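Local coordinates for uncharacterized protein (Bacteroides uniformis, PDB 4JPQ) that is of unknown function but probably binds carbohydrate, at residues Leu114-Gly118 / Phe166-Ser170. Residues are numbered along the deposited sequence; the frame is centred on the assembly and turned at random.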
loop_
_atom_site.group_PDB
_atom_site.type_symbol
_atom_site.label_atom_id
_atom_site.label_comp_id
_atom_site.label_asym_id
_atom_site.label_seq_id
_atom_site.Cartn_x
_atom_site.Cartn_y
_atom_site.Cartn_z
ATOM N N LEU A 114 6.003 4.512 -6.093
ATOM C CA LEU A 114 5.476 4.411 -7.453
ATOM C C LEU A 114 3.955 4.534 -7.356
ATOM O O LEU A 114 3.333 3.892 -6.481
ATOM C CB LEU A 114 5.808 3.055 -8.066
ATOM C CG LEU A 114 5.083 2.628 -9.357
ATOM C CD1 LEU A 114 5.586 3.423 -10.539
ATOM C CD2 LEU A 114 5.256 1.144 -9.615
ATOM N N ILE A 115 3.377 5.348 -8.243
ATOM C CA ILE A 115 1.927 5.485 -8.361
ATOM C C ILE A 115 1.554 5.445 -9.834
ATOM O O ILE A 115 2.171 6.140 -10.633
ATOM C CB ILE A 115 1.350 6.815 -7.820
ATOM C CG1 ILE A 115 1.853 7.151 -6.423
ATOM C CG2 ILE A 115 -0.184 6.747 -7.787
ATOM C CD1 ILE A 115 1.428 8.532 -5.943
ATOM N N GLN A 116 0.564 4.630 -10.183
ATOM C CA GLN A 116 -0.032 4.682 -11.514
ATOM C C GLN A 116 -1.538 4.803 -11.335
ATOM O O GLN A 116 -2.071 4.550 -10.237
ATOM C CB GLN A 116 0.268 3.464 -12.354
ATOM C CG GLN A 116 1.716 3.167 -12.669
ATOM C CD GLN A 116 1.882 1.694 -13.004
ATOM O OE1 GLN A 116 2.040 0.841 -12.114
ATOM N NE2 GLN A 116 1.802 1.381 -14.278
ATOM N N GLY A 117 -2.206 5.206 -12.410
ATOM C CA GLY A 117 -3.665 5.378 -12.435
ATOM C C GLY A 117 -4.251 4.985 -13.779
ATOM O O GLY A 117 -3.599 5.150 -14.810
ATOM N N GLY A 118 -5.466 4.442 -13.767
ATOM C CA GLY A 118 -6.168 4.049 -15.009
ATOM C C GLY A 118 -6.867 2.714 -14.922
ATOM O O GLY A 118 -6.821 2.041 -13.885
ATOM N N PHE A 166 -5.562 11.139 -5.922
ATOM C CA PHE A 166 -6.317 10.372 -6.916
ATOM C C PHE A 166 -6.390 11.286 -8.155
ATOM O O PHE A 166 -7.441 11.834 -8.508
ATOM C CB PHE A 166 -7.696 9.999 -6.383
ATOM C CG PHE A 166 -7.662 9.053 -5.212
ATOM C CD1 PHE A 166 -6.997 7.837 -5.306
ATOM C CD2 PHE A 166 -8.358 9.335 -4.046
ATOM C CE1 PHE A 166 -6.978 6.948 -4.237
ATOM C CE2 PHE A 166 -8.371 8.441 -2.984
ATOM C CZ PHE A 166 -7.670 7.249 -3.074
ATOM N N PHE A 167 -5.247 11.375 -8.834
ATOM C CA PHE A 167 -4.993 12.358 -9.902
ATOM C C PHE A 167 -5.855 12.328 -11.155
ATOM O O PHE A 167 -5.849 13.305 -11.910
ATOM C CB PHE A 167 -3.487 12.427 -10.254
ATOM C CG PHE A 167 -2.923 11.202 -10.935
ATOM C CD1 PHE A 167 -2.456 10.120 -10.200
ATOM C CD2 PHE A 167 -2.794 11.166 -12.319
ATOM C CE1 PHE A 167 -1.919 9.004 -10.832
ATOM C CE2 PHE A 167 -2.250 10.057 -12.963
ATOM C CZ PHE A 167 -1.816 8.970 -12.216
ATOM N N GLN A 168 -6.566 11.221 -11.372
ATOM C CA GLN A 168 -7.524 11.084 -12.472
ATOM C C GLN A 168 -8.990 11.282 -12.017
ATOM O O GLN A 168 -9.905 11.001 -12.794
ATOM C CB GLN A 168 -7.374 9.717 -13.139
ATOM C CG GLN A 168 -6.006 9.445 -13.755
ATOM C CD GLN A 168 -5.888 8.035 -14.323
ATOM O OE1 GLN A 168 -6.530 7.095 -13.843
ATOM N NE2 GLN A 168 -5.067 7.881 -15.351
ATOM N N HIS A 169 -9.214 11.779 -10.790
ATOM C CA HIS A 169 -10.567 12.024 -10.231
ATOM C C HIS A 169 -10.655 13.336 -9.457
ATOM O O HIS A 169 -9.632 13.941 -9.136
ATOM C CB HIS A 169 -10.962 10.878 -9.277
ATOM C CG HIS A 169 -11.120 9.547 -9.947
ATOM N ND1 HIS A 169 -10.058 8.713 -10.209
ATOM C CD2 HIS A 169 -12.217 8.906 -10.409
ATOM C CE1 HIS A 169 -10.490 7.621 -10.812
ATOM N NE2 HIS A 169 -11.798 7.714 -10.943
ATOM N N SER A 170 -11.890 13.754 -9.172
ATOM C CA SER A 170 -12.179 14.941 -8.364
ATOM C C SER A 170 -12.845 14.452 -7.085
ATOM O O SER A 170 -14.012 14.731 -6.834
ATOM C CB SER A 170 -13.077 15.911 -9.128
ATOM O OG SER A 170 -12.386 16.438 -10.238
#
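The ring of Phe167 offers its CE1-CZ margin to strand 113-118: Ile115 CG2 sits at the edge, near the ring plane, 4.2 Å from Phe167 CE1, while Gly117 N approaches obliquely, 3.8 Å from Phe167 CZ. The other flat group, the Gln168 amide, lies over one face of the Gly117-Gly118 peptide, its plane tilted by about 55°. A type I beta turn, Phe166-His169, carries both groups, in the loop that joins strands 152-162 and 178-186 of a fold consistent with the CBM9-like beta-sandwich. The turn is closed by His169 N to Phe166 O, 2.9 Å, and Tyr103 OH, from the neighbouring strand 102-108, bonds Gln168 N and His169 ND1. With Phe167 CG between its backbone N and carbonyl carbon (chi1 69°), this torsion brings the far end of the ring close to the strand, where Val131 of helix 129-134 also touches it. Gln168 runs extended past CG (chi2 176°) to Gly117, which, having no CB, leaves room for Gln168 OE1. The bond from Gln168 NE2 to Gly117 O is weak: the donor stands 3.1 Å above the acceptor rather than in the peptide plane. A leucine in place of Gln168 would probably cost Gly117 O this side-chain donor and leave only apolar contact over the peptide. Gln168 CD rests 3.5 Å almost directly over Gly117 C.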